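Local coordinates for protein Succinylglutamatedesuccinylase/aspartoacylase (Rhodobacter sphaeroides 2.4.1, PDB 3CDX) that probably hydrolyses carbon-nitrogen bonds of linear amides as a metal-dependent enzyme of the succinylglutamate desuccinylase/aspartoacylase family, here with calcium bound at the metal site, at residues A27-S32 with G124-M129; V41-T46 with I90-V95; T55-G60 with V137-A142; R112-C117 with Q128-F133. All blocks are in the same frame, centred on the assembly; numbering follows the deposited sequence.

All four contacts are largely buried, and three of them use helix 126-138: contact 1 its first turn, contact 4 the next turn and contact 3 its C-terminal end. Contact 2 is the exception, a backbone-bonded strand pair, whereas the other three carry no direct hydrogen bond between their segments and rely mainly on apolar packing, with a water bridge in contact 4. Contacts 1, 2 and 3 share one run of strands, since 21-30 pairs with 40-50, 40-50 with 87-92, and 87-92 with 55-60. The centre of contact 1 lies about 22 Å from the chain centre. Other subunits touch contacts 1, 2 and 4, but not contact 3; contact 4 also approaches the calcium site, the side chain of Ile114 about 8 Å from the ion.

Contact 1: A27-S32 with G124-M129; sequences ARAPLS and GTFSQM
The ring of Phe126 projects from the first turn of helix 126-138 into a hollow formed by Ala29, Pro30 and Leu31 of the segment 27-32, a helix-on-sheet packing within the zinc-exopeptidase-like alpha/beta fold. With CG anti to the backbone N (chi1 -177°), the ring reaches out from the helix toward the strand. Leu31 is the lid of this hollow: its CD1 lies over one face, 4.0 Å from the centroid of the Phe126 ring, in a CH-pi contact 28° off the ring normal. The Leu31 and Phe126 side chains cross at about a right angle. Ala29 supplies a small bump, its CB reaching Phe126 CE1 at 3.7 Å from an oblique direction, while Pro30 O meets the ring edge in plane, 3.6 Å from CD1 of Phe126. With an alanine instead of Phe126, a gap would probably open beneath Leu31, whose CD1 would lose the aromatic face. Val41 of the neighbouring strand and Pro98 of helix 97-102 also touch this ring. One turn further along, Met129 fills the groove beside the proline. Its chain bends at chi3 (97°), carrying the terminal methyl back against the strand, where Met129 CE sits 3.6 Å from Pro30 CD and 3.3 Å from Pro30 O.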
loop_
_atom_site.group_PDB
_atom_site.type_symbol
_atom_site.label_atom_id
_atom_site.label_comp_id
_atom_site.label_asym_id
_atom_site.label_seq_id
_atom_site.Cartn_x
_atom_site.Cartn_y
_atom_site.Cartn_z
ATOM N N ALA A 27 -2.974 -11.931 -27.986
ATOM C CA ALA A 27 -1.551 -12.132 -27.715
ATOM C C ALA A 27 -1.411 -12.441 -26.236
ATOM O O ALA A 27 -2.034 -11.798 -25.420
ATOM C CB ALA A 27 -0.722 -10.910 -28.110
ATOM N N ARG A 28 -0.572 -13.402 -25.889
ATOM C CA ARG A 28 -0.431 -13.840 -24.506
ATOM C C ARG A 28 0.815 -13.224 -23.904
ATOM O O ARG A 28 1.951 -13.618 -24.249
ATOM C CB ARG A 28 -0.355 -15.375 -24.445
ATOM C CG ARG A 28 -1.560 -16.051 -25.055
ATOM C CD ARG A 28 -1.453 -17.589 -25.111
ATOM N NE ARG A 28 -0.374 -18.141 -25.962
ATOM C CZ ARG A 28 -0.425 -18.263 -27.294
ATOM N NH1 ARG A 28 -1.480 -17.841 -27.975
ATOM N NH2 ARG A 28 0.601 -18.788 -27.955
ATOM N N ALA A 29 0.616 -12.237 -23.040
ATOM C CA ALA A 29 1.733 -11.527 -22.445
ATOM C C ALA A 29 2.053 -12.143 -21.099
ATOM O O ALA A 29 1.156 -12.184 -20.210
ATOM C CB ALA A 29 1.409 -10.051 -22.277
ATOM N N PRO A 30 3.322 -12.588 -20.917
ATOM C CA PRO A 30 3.707 -13.197 -19.617
ATOM C C PRO A 30 3.595 -12.174 -18.500
ATOM O O PRO A 30 4.002 -11.020 -18.683
ATOM C CB PRO A 30 5.185 -13.603 -19.803
ATOM C CG PRO A 30 5.507 -13.429 -21.241
ATOM C CD PRO A 30 4.472 -12.475 -21.842
ATOM N N LEU A 31 3.041 -12.593 -17.356
ATOM C CA LEU A 31 2.900 -11.694 -16.202
ATOM C C LEU A 31 3.019 -12.479 -14.872
ATOM O O LEU A 31 2.026 -13.080 -14.382
ATOM C CB LEU A 31 1.597 -10.900 -16.285
ATOM C CG LEU A 31 1.435 -9.560 -15.522
ATOM C CD1 LEU A 31 0.270 -8.792 -16.086
ATOM C CD2 LEU A 31 1.204 -9.751 -14.042
ATOM N N SER A 32 4.241 -12.470 -14.331
ATOM C CA SER A 32 4.639 -13.163 -13.118
ATOM C C SER A 32 4.002 -12.544 -11.861
ATOM O O SER A 32 4.236 -11.370 -11.563
ATOM C CB SER A 32 6.171 -13.129 -13.026
ATOM O OG SER A 32 6.668 -13.968 -11.992
ATOM N N GLY A 124 12.513 -5.855 -20.215
ATOM C CA GLY A 124 12.167 -5.027 -19.071
ATOM C C GLY A 124 10.870 -5.445 -18.394
ATOM O O GLY A 124 10.387 -6.590 -18.548
ATOM N N THR A 125 10.314 -4.504 -17.637
ATOM C CA THR A 125 9.084 -4.764 -16.922
ATOM C C THR A 125 7.873 -4.831 -17.880
ATOM O O THR A 125 7.986 -4.544 -19.080
ATOM C CB THR A 125 8.839 -3.697 -15.856
ATOM O OG1 THR A 125 8.673 -2.425 -16.497
ATOM C CG2 THR A 125 9.985 -3.673 -14.828
ATOM N N PHE A 126 6.712 -5.197 -17.332
ATOM C CA PHE A 126 5.570 -5.562 -18.165
ATOM C C PHE A 126 5.259 -4.485 -19.213
ATOM O O PHE A 126 5.097 -4.788 -20.388
ATOM C CB PHE A 126 4.335 -5.815 -17.313
ATOM C CG PHE A 126 3.143 -6.267 -18.137
ATOM C CD1 PHE A 126 2.957 -7.609 -18.427
ATOM C CD2 PHE A 126 2.272 -5.335 -18.687
ATOM C CE1 PHE A 126 1.891 -8.012 -19.215
ATOM C CE2 PHE A 126 1.215 -5.723 -19.482
ATOM C CZ PHE A 126 1.022 -7.066 -19.744
ATOM N N SER A 127 5.200 -3.225 -18.773
ATOM C CA SER A 127 4.768 -2.135 -19.636
ATOM C C SER A 127 5.807 -1.908 -20.747
ATOM O O SER A 127 5.436 -1.644 -21.877
ATOM C CB SER A 127 4.563 -0.835 -18.821
ATOM O OG SER A 127 3.546 -0.994 -17.864
ATOM N N GLN A 128 7.088 -2.035 -20.392
ATOM C CA GLN A 128 8.195 -1.937 -21.339
ATOM C C GLN A 128 8.171 -3.058 -22.377
ATOM O O GLN A 128 8.464 -2.822 -23.558
ATOM C CB GLN A 128 9.559 -1.924 -20.617
ATOM C CG GLN A 128 9.816 -0.754 -19.631
ATOM C CD GLN A 128 11.189 -0.855 -18.962
ATOM O OE1 GLN A 128 11.513 -1.857 -18.311
ATOM N NE2 GLN A 128 12.005 0.176 -19.140
ATOM N N MET A 129 7.842 -4.276 -21.935
ATOM C CA MET A 129 7.782 -5.446 -22.829
ATOM C C MET A 129 6.565 -5.358 -23.779
ATOM O O MET A 129 6.616 -5.709 -24.978
ATOM C CB MET A 129 7.733 -6.719 -21.945
ATOM C CG MET A 129 7.084 -7.945 -22.592
ATOM S SD MET A 129 6.822 -9.408 -21.515
ATOM C CE MET A 129 5.065 -9.048 -21.107
#

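Contact 2: V41-T46 with I90-V95; sequences VEIPIT and IMLPAV
Ile45 and Leu92 lie side by side and point the same way, with Ile45 CG1 3.7 Å from Leu92 CG. Leu92 CD1 also approaches the other branch, Ile45 CG2, at 4.2 Å. Were Leu92 replaced by a serine, Ile45 would probably lose one apolar neighbour of its CG1 branch. The next pair, Thr46 and Met91, has its side chains crossing obliquely; the bend of Met91 at chi3 (-65°) brings its CE to 4.0 Å from Thr46 CG2. These two residues form an antiparallel hydrogen-bonded pair joining strands 40-50 and 87-92 within the alpha/beta catalytic fold. Thr46 N donates to Met91 O at 3.1 Å with a nearly straight N-H...O angle of 169°, and Met91 N returns a bond to Thr46 O at 2.9 Å. Met91 O also takes a bond from a water that is hydrogen-bonded to Thr46 OG1. Beyond Leu92 the segment 90-95 leaves the strand, and the side-by-side packing gives way to scattered contacts: Pro44 CG faces Ala94 CB at 4.2 Å, and Val300 of a neighbouring subunit packs on both residues. Further along, Ile43 turns its CD1 and CG2 methyls to the carbonyl of Val95, with CD1 3.2 Å from Val95 O.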
loop_
_atom_site.group_PDB
_atom_site.type_symbol
_atom_site.label_atom_id
_atom_site.label_comp_id
_atom_site.label_asym_id
_atom_site.label_seq_id
_atom_site.Cartn_x
_atom_site.Cartn_y
_atom_site.Cartn_z
ATOM N N VAL A 41 -1.393 -12.383 -19.370
ATOM C CA VAL A 41 -2.527 -11.526 -19.647
ATOM C C VAL A 41 -2.845 -11.629 -21.154
ATOM O O VAL A 41 -1.955 -11.504 -22.001
ATOM C CB VAL A 41 -2.267 -10.072 -19.145
ATOM C CG1 VAL A 41 -1.056 -9.570 -19.730
ATOM C CG2 VAL A 41 -3.400 -9.135 -19.509
ATOM N N GLU A 42 -4.108 -11.872 -21.475
ATOM C CA GLU A 42 -4.559 -11.968 -22.860
ATOM C C GLU A 42 -4.956 -10.597 -23.408
ATOM O O GLU A 42 -5.852 -9.910 -22.870
ATOM C CB GLU A 42 -5.737 -12.944 -22.967
ATOM C CG GLU A 42 -5.291 -14.404 -22.763
ATOM C CD GLU A 42 -6.432 -15.404 -22.518
ATOM O OE1 GLU A 42 -7.617 -15.030 -22.460
ATOM O OE2 GLU A 42 -6.114 -16.596 -22.355
ATOM N N ILE A 43 -4.299 -10.225 -24.502
ATOM C CA ILE A 43 -4.517 -8.937 -25.127
ATOM C C ILE A 43 -5.290 -9.209 -26.428
ATOM O O ILE A 43 -4.743 -9.789 -27.362
ATOM C CB ILE A 43 -3.179 -8.213 -25.460
ATOM C CG1 ILE A 43 -2.168 -8.236 -24.309
ATOM C CG2 ILE A 43 -3.441 -6.770 -26.034
ATOM C CD1 ILE A 43 -2.341 -7.253 -23.177
ATOM N N PRO A 44 -6.561 -8.797 -26.489
ATOM C CA PRO A 44 -7.350 -9.036 -27.719
ATOM C C PRO A 44 -6.791 -8.404 -29.019
ATOM O O PRO A 44 -6.445 -7.221 -29.045
ATOM C CB PRO A 44 -8.748 -8.483 -27.375
ATOM C CG PRO A 44 -8.581 -7.663 -26.134
ATOM C CD PRO A 44 -7.359 -8.145 -25.421
ATOM N N ILE A 45 -6.716 -9.226 -30.072
ATOM C CA ILE A 45 -6.297 -8.806 -31.431
ATOM C C ILE A 45 -7.198 -9.500 -32.463
ATOM O O ILE A 45 -7.350 -10.736 -32.430
ATOM C CB ILE A 45 -4.848 -9.258 -31.810
ATOM C CG1 ILE A 45 -3.795 -8.716 -30.861
ATOM C CG2 ILE A 45 -4.499 -8.850 -33.278
ATOM C CD1 ILE A 45 -2.400 -9.354 -31.088
ATOM N N THR A 46 -7.819 -8.692 -33.333
ATOM C CA THR A 46 -8.639 -9.159 -34.442
ATOM C C THR A 46 -8.007 -8.611 -35.723
ATOM O O THR A 46 -7.627 -7.425 -35.799
ATOM C CB THR A 46 -10.125 -8.687 -34.343
ATOM O OG1 THR A 46 -10.687 -9.098 -33.090
ATOM C CG2 THR A 46 -10.987 -9.319 -35.460
ATOM N N ILE A 90 -6.066 -4.313 -38.654
ATOM C CA ILE A 90 -5.604 -4.859 -37.369
ATOM C C ILE A 90 -6.163 -4.012 -36.216
ATOM O O ILE A 90 -5.942 -2.797 -36.171
ATOM C CB ILE A 90 -4.072 -4.928 -37.344
ATOM C CG1 ILE A 90 -3.579 -5.797 -38.525
ATOM C CG2 ILE A 90 -3.526 -5.488 -35.938
ATOM C CD1 ILE A 90 -2.138 -5.628 -38.856
ATOM N N MET A 91 -6.864 -4.661 -35.283
ATOM C CA MET A 91 -7.654 -3.988 -34.222
ATOM C C MET A 91 -7.245 -4.497 -32.851
ATOM O O MET A 91 -7.392 -5.677 -32.572
ATOM C CB MET A 91 -9.162 -4.197 -34.445
ATOM C CG MET A 91 -9.675 -3.448 -35.732
ATOM S SD MET A 91 -11.279 -3.985 -36.417
ATOM C CE MET A 91 -10.828 -5.649 -36.918
ATOM N N LEU A 92 -6.654 -3.607 -32.039
ATOM C CA LEU A 92 -6.306 -3.905 -30.633
ATOM C C LEU A 92 -7.043 -2.898 -29.827
ATOM O O LEU A 92 -6.500 -1.842 -29.554
ATOM C CB LEU A 92 -4.780 -3.805 -30.352
ATOM C CG LEU A 92 -3.965 -4.993 -30.883
ATOM C CD1 LEU A 92 -3.696 -4.842 -32.397
ATOM C CD2 LEU A 92 -2.628 -5.203 -30.153
ATOM N N PRO A 93 -8.297 -3.202 -29.445
ATOM C CA PRO A 93 -9.101 -2.204 -28.739
ATOM C C PRO A 93 -8.668 -1.980 -27.304
ATOM O O PRO A 93 -9.039 -0.979 -26.719
ATOM C CB PRO A 93 -10.487 -2.841 -28.700
ATOM C CG PRO A 93 -10.208 -4.320 -28.701
ATOM C CD PRO A 93 -9.044 -4.471 -29.641
ATOM N N ALA A 94 -7.905 -2.898 -26.747
ATOM C CA ALA A 94 -7.641 -2.879 -25.310
ATOM C C ALA A 94 -6.205 -3.303 -25.035
ATOM O O ALA A 94 -5.959 -4.396 -24.597
ATOM C CB ALA A 94 -8.653 -3.787 -24.592
ATOM N N VAL A 95 -5.257 -2.411 -25.322
ATOM C CA VAL A 95 -3.851 -2.785 -25.359
ATOM C C VAL A 95 -3.309 -3.060 -23.924
ATOM O O VAL A 95 -2.725 -4.102 -23.676
ATOM C CB VAL A 95 -3.017 -1.669 -26.011
ATOM C CG1 VAL A 95 -1.490 -1.920 -25.815
ATOM C CG2 VAL A 95 -3.327 -1.563 -27.512
HETATM O O HOH W 1 -9.751 -7.392 -31.122
#

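Contact 3: T55-G60 with V137-A142; sequences TVLLTG and VILPMA
Apolar contacts made by Leu57 carry most of this meeting between strand 55-60 and the end of helix 126-138. The two methyls of Leu57 divide the work: CD1 reaches Ile138 CG2 at 3.6 Å, while CD2 reaches Leu139 CD1 at 3.9 Å and also approaches Ile138 CG2. Both partner side chains cross that of Leu57 at about a right angle. Closer to the strand backbone, Leu57 CB packs against Ala142 CB at 3.8 Å. Its CG stands opposite the backbone N (chi1 164°), which extends the leucine fork toward the helix.

Van der Waals contact with a carbonyl dominates at Thr55, where CB is 3.2 Å from Met141 O and CG2 lies 3.4 Å from the same oxygen. The hydroxyl of Thr55 is used elsewhere, in a hydrogen bond with Arg88 NE.

Backbone bonds shape the turn itself: Met141 N bonds to Ile138 O and Ala142 N to Leu139 O, each at 3.1 Å, through the 3-10 segment 139-141. The chain then enters strand 144-148, which pairs in parallel with 55-60. A helix packed on parallel strands, with its exit turn leading into the adjacent strand, is characteristic of the alpha/beta catalytic domain of this zinc-exopeptidase-like family.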
loop_
_atom_site.group_PDB
_atom_site.type_symbol
_atom_site.label_atom_id
_atom_site.label_comp_id
_atom_site.label_asym_id
_atom_site.label_seq_id
_atom_site.Cartn_x
_atom_site.Cartn_y
_atom_site.Cartn_z
ATOM N N THR A 55 -2.672 -1.427 -44.987
ATOM C CA THR A 55 -3.014 -1.963 -43.676
ATOM C C THR A 55 -3.356 -0.787 -42.779
ATOM O O THR A 55 -2.566 0.144 -42.682
ATOM C CB THR A 55 -1.869 -2.811 -43.076
ATOM O OG1 THR A 55 -1.714 -4.029 -43.832
ATOM C CG2 THR A 55 -2.162 -3.174 -41.565
ATOM N N VAL A 56 -4.529 -0.844 -42.134
ATOM C CA VAL A 56 -4.913 0.151 -41.128
ATOM C C VAL A 56 -4.831 -0.440 -39.732
ATOM O O VAL A 56 -5.473 -1.427 -39.434
ATOM C CB VAL A 56 -6.352 0.684 -41.379
ATOM C CG1 VAL A 56 -6.776 1.625 -40.264
ATOM C CG2 VAL A 56 -6.440 1.354 -42.788
ATOM N N LEU A 57 -4.037 0.183 -38.865
ATOM C CA LEU A 57 -3.905 -0.317 -37.498
ATOM C C LEU A 57 -4.636 0.614 -36.550
ATOM O O LEU A 57 -4.361 1.823 -36.520
ATOM C CB LEU A 57 -2.434 -0.493 -37.118
ATOM C CG LEU A 57 -2.057 -0.658 -35.634
ATOM C CD1 LEU A 57 -2.538 -1.999 -35.031
ATOM C CD2 LEU A 57 -0.557 -0.460 -35.459
ATOM N N LEU A 58 -5.545 0.026 -35.765
ATOM C CA LEU A 58 -6.459 0.734 -34.851
ATOM C C LEU A 58 -6.171 0.271 -33.428
ATOM O O LEU A 58 -6.309 -0.933 -33.118
ATOM C CB LEU A 58 -7.934 0.442 -35.222
ATOM C CG LEU A 58 -8.372 0.870 -36.644
ATOM C CD1 LEU A 58 -9.741 0.420 -36.926
ATOM C CD2 LEU A 58 -8.196 2.376 -36.900
ATOM N N THR A 59 -5.688 1.185 -32.590
ATOM C CA THR A 59 -5.356 0.809 -31.218
ATOM C C THR A 59 -6.180 1.617 -30.245
ATOM O O THR A 59 -6.446 2.798 -30.491
ATOM C CB THR A 59 -3.816 0.956 -30.887
ATOM O OG1 THR A 59 -3.351 2.279 -31.221
ATOM C CG2 THR A 59 -3.013 -0.091 -31.656
ATOM N N GLY A 60 -6.610 0.969 -29.160
ATOM C CA GLY A 60 -7.286 1.634 -28.061
ATOM C C GLY A 60 -6.790 1.109 -26.717
ATOM O O GLY A 60 -6.133 0.068 -26.657
ATOM N N VAL A 137 6.516 -5.583 -33.323
ATOM C CA VAL A 137 5.811 -6.703 -33.941
ATOM C C VAL A 137 4.565 -6.235 -34.688
ATOM O O VAL A 137 4.311 -6.647 -35.816
ATOM C CB VAL A 137 5.419 -7.771 -32.881
ATOM C CG1 VAL A 137 4.616 -8.933 -33.504
ATOM C CG2 VAL A 137 6.690 -8.292 -32.134
ATOM N N ILE A 138 3.759 -5.391 -34.054
ATOM C CA ILE A 138 2.471 -5.022 -34.657
ATOM C C ILE A 138 2.652 -3.826 -35.593
ATOM O O ILE A 138 2.291 -3.887 -36.770
ATOM C CB ILE A 138 1.382 -4.747 -33.542
ATOM C CG1 ILE A 138 1.147 -6.013 -32.689
ATOM C CG2 ILE A 138 0.102 -4.218 -34.149
ATOM C CD1 ILE A 138 0.638 -7.296 -33.469
ATOM N N LEU A 139 3.235 -2.754 -35.067
ATOM C CA LEU A 139 3.358 -1.475 -35.816
ATOM C C LEU A 139 4.005 -1.514 -37.231
ATOM O O LEU A 139 3.494 -0.858 -38.136
ATOM C CB LEU A 139 3.988 -0.398 -34.941
ATOM C CG LEU A 139 4.153 0.986 -35.533
ATOM C CD1 LEU A 139 2.768 1.458 -36.088
ATOM C CD2 LEU A 139 4.774 1.969 -34.519
ATOM N N PRO A 140 5.095 -2.293 -37.436
ATOM C CA PRO A 140 5.667 -2.327 -38.800
ATOM C C PRO A 140 4.706 -2.824 -39.893
ATOM O O PRO A 140 4.974 -2.629 -41.069
ATOM C CB PRO A 140 6.866 -3.308 -38.659
ATOM C CG PRO A 140 7.217 -3.227 -37.164
ATOM C CD PRO A 140 5.875 -3.137 -36.505
ATOM N N MET A 141 3.632 -3.516 -39.532
ATOM C CA MET A 141 2.677 -4.006 -40.559
ATOM C C MET A 141 1.783 -2.891 -41.144
ATOM O O MET A 141 1.141 -3.089 -42.152
ATOM C CB MET A 141 1.800 -5.117 -39.998
ATOM C CG MET A 141 2.498 -6.510 -39.879
ATOM S SD MET A 141 1.392 -7.782 -39.222
ATOM C CE MET A 141 1.256 -7.348 -37.486
ATOM N N ALA A 142 1.761 -1.715 -40.515
ATOM C CA ALA A 142 0.790 -0.658 -40.842
ATOM C C ALA A 142 1.245 0.354 -41.863
ATOM O O ALA A 142 2.392 0.763 -41.878
ATOM C CB ALA A 142 0.367 0.098 -39.579
#

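Contact 4: R112-C117 with Q128-F133; sequences RDINRC and QMLAHF
Arg112 NH2 comes within 3.6 Å of Gln128 NE2, two donor groups in contact without a hydrogen bond, the guanidinium and amide planes 57° apart. Gln128 approaches the guanidinium obliquely, while Cys117 places its sulfur over one face of it, 3.6 Å above the plane and over its centre. Bends at its second and third torsions fold the Arg112 chain back to this position. Each end of the Gln128 amide has a partner of its own: OE1 accepts from Thr125 N, and NE2 donates to a water at 3.1 Å that also donates to Cys117 O at 2.9 Å. The loop runs beside the metal site of the catalytic domain, where Asp113 OD1 closes an Asx turn by accepting from Asn115 N and also hydrogen-bonds His63 NE2, a second-shell contact to a calcium ligand. Ile114, within this turn, points to the helix. Its CG1 branch is swung away from the backbone N (chi1 -170°), and CD1 reaches 3.7 Å from Leu130 CD2 as the two side chains cross obliquely. Ala131 CB meets the loop at two points, Ile114 CG1 at 4.1 Å and Cys117 CB at 4.3 Å.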
loop_
_atom_site.group_PDB
_atom_site.type_symbol
_atom_site.label_atom_id
_atom_site.label_comp_id
_atom_site.label_asym_id
_atom_site.label_seq_id
_atom_site.Cartn_x
_atom_site.Cartn_y
_atom_site.Cartn_z
ATOM N N ARG A 112 4.239 1.994 -14.379
ATOM C CA ARG A 112 4.631 2.834 -15.495
ATOM C C ARG A 112 3.467 3.442 -16.299
ATOM O O ARG A 112 2.408 2.837 -16.489
ATOM C CB ARG A 112 5.586 2.101 -16.462
ATOM C CG ARG A 112 6.990 1.682 -15.854
ATOM C CD ARG A 112 7.846 2.851 -15.304
ATOM N NE ARG A 112 8.384 3.745 -16.358
ATOM C CZ ARG A 112 9.470 3.504 -17.112
ATOM N NH1 ARG A 112 9.858 4.402 -18.021
ATOM N NH2 ARG A 112 10.181 2.373 -16.973
ATOM N N ASP A 113 3.715 4.634 -16.825
ATOM C CA ASP A 113 2.886 5.161 -17.894
ATOM C C ASP A 113 3.453 4.543 -19.161
ATOM O O ASP A 113 4.539 4.906 -19.588
ATOM C CB ASP A 113 3.003 6.674 -17.957
ATOM C CG ASP A 113 2.026 7.287 -18.966
ATOM O OD1 ASP A 113 1.706 6.622 -19.981
ATOM O OD2 ASP A 113 1.583 8.432 -18.710
ATOM N N ILE A 114 2.742 3.595 -19.750
ATOM C CA ILE A 114 3.280 2.877 -20.892
ATOM C C ILE A 114 3.654 3.813 -22.032
ATOM O O ILE A 114 4.555 3.498 -22.814
ATOM C CB ILE A 114 2.319 1.770 -21.379
ATOM C CG1 ILE A 114 2.970 0.844 -22.420
ATOM C CG2 ILE A 114 1.019 2.394 -21.912
ATOM C CD1 ILE A 114 2.151 -0.500 -22.680
ATOM N N ASN A 115 2.965 4.953 -22.124
ATOM C CA ASN A 115 3.205 5.916 -23.184
ATOM C C ASN A 115 4.342 6.874 -22.857
ATOM O O ASN A 115 4.492 7.908 -23.497
ATOM C CB ASN A 115 1.924 6.703 -23.484
ATOM C CG ASN A 115 1.596 6.761 -24.970
ATOM O OD1 ASN A 115 2.110 5.971 -25.770
ATOM N ND2 ASN A 115 0.687 7.689 -25.345
ATOM N N ARG A 116 5.114 6.551 -21.819
ATOM C CA ARG A 116 6.412 7.152 -21.626
ATOM C C ARG A 116 7.472 6.040 -21.741
ATOM O O ARG A 116 8.625 6.265 -21.328
ATOM C CB ARG A 116 6.509 7.840 -20.237
ATOM C CG ARG A 116 5.476 8.923 -19.953
ATOM C CD ARG A 116 5.512 10.038 -21.004
ATOM N NE ARG A 116 4.603 11.152 -20.721
ATOM C CZ ARG A 116 3.453 11.398 -21.359
ATOM N NH1 ARG A 116 3.027 10.600 -22.330
ATOM N NH2 ARG A 116 2.710 12.449 -21.009
ATOM N N CYS A 117 7.068 4.858 -22.265
ATOM C CA CYS A 117 7.933 3.649 -22.315
ATOM C C CYS A 117 8.392 3.190 -23.710
ATOM O O CYS A 117 9.169 2.241 -23.823
ATOM C CB CYS A 117 7.274 2.431 -21.621
ATOM S SG CYS A 117 7.163 2.554 -19.839
ATOM N N GLN A 128 7.088 -2.035 -20.392
ATOM C CA GLN A 128 8.195 -1.937 -21.339
ATOM C C GLN A 128 8.171 -3.058 -22.377
ATOM O O GLN A 128 8.464 -2.822 -23.558
ATOM C CB GLN A 128 9.559 -1.924 -20.617
ATOM C CG GLN A 128 9.816 -0.754 -19.631
ATOM C CD GLN A 128 11.189 -0.855 -18.962
ATOM O OE1 GLN A 128 11.513 -1.857 -18.311
ATOM N NE2 GLN A 128 12.005 0.176 -19.140
ATOM N N MET A 129 7.842 -4.276 -21.935
ATOM C CA MET A 129 7.782 -5.446 -22.829
ATOM C C MET A 129 6.565 -5.358 -23.779
ATOM O O MET A 129 6.616 -5.709 -24.978
ATOM C CB MET A 129 7.733 -6.719 -21.945
ATOM C CG MET A 129 7.084 -7.945 -22.592
ATOM S SD MET A 129 6.822 -9.408 -21.515
ATOM C CE MET A 129 5.065 -9.048 -21.107
ATOM N N LEU A 130 5.464 -4.864 -23.238
ATOM C CA LEU A 130 4.281 -4.618 -24.048
ATOM C C LEU A 130 4.520 -3.474 -25.051
ATOM O O LEU A 130 4.109 -3.565 -26.189
ATOM C CB LEU A 130 3.035 -4.358 -23.153
ATOM C CG LEU A 130 1.729 -4.058 -23.892
ATOM C CD1 LEU A 130 1.386 -5.246 -24.898
ATOM C CD2 LEU A 130 0.612 -3.812 -22.862
ATOM N N ALA A 131 5.178 -2.401 -24.640
ATOM C CA ALA A 131 5.468 -1.328 -25.574
ATOM C C ALA A 131 6.347 -1.878 -26.710
ATOM O O ALA A 131 6.118 -1.563 -27.861
ATOM C CB ALA A 131 6.146 -0.175 -24.877
ATOM N N HIS A 132 7.349 -2.710 -26.383
ATOM C CA HIS A 132 8.212 -3.287 -27.427
ATOM C C HIS A 132 7.444 -4.157 -28.441
ATOM O O HIS A 132 7.623 -4.027 -29.669
ATOM C CB HIS A 132 9.386 -4.063 -26.819
ATOM C CG HIS A 132 10.138 -4.893 -27.821
ATOM N ND1 HIS A 132 9.870 -6.233 -28.027
ATOM C CD2 HIS A 132 11.144 -4.569 -28.678
ATOM C CE1 HIS A 132 10.669 -6.695 -28.977
ATOM N NE2 HIS A 132 11.453 -5.708 -29.388
ATOM N N PHE A 133 6.564 -5.024 -27.947
ATOM C CA PHE A 133 5.734 -5.876 -28.826
ATOM C C PHE A 133 4.919 -5.023 -29.782
ATOM O O PHE A 133 4.804 -5.342 -30.945
ATOM C CB PHE A 133 4.811 -6.772 -27.977
ATOM C CG PHE A 133 3.780 -7.585 -28.783
ATOM C CD1 PHE A 133 4.150 -8.769 -29.438
ATOM C CD2 PHE A 133 2.457 -7.168 -28.866
ATOM C CE1 PHE A 133 3.230 -9.509 -30.167
ATOM C CE2 PHE A 133 1.508 -7.913 -29.610
ATOM C CZ PHE A 133 1.904 -9.091 -30.260
HETATM O O HOH W 2 10.985 1.695 -21.666
#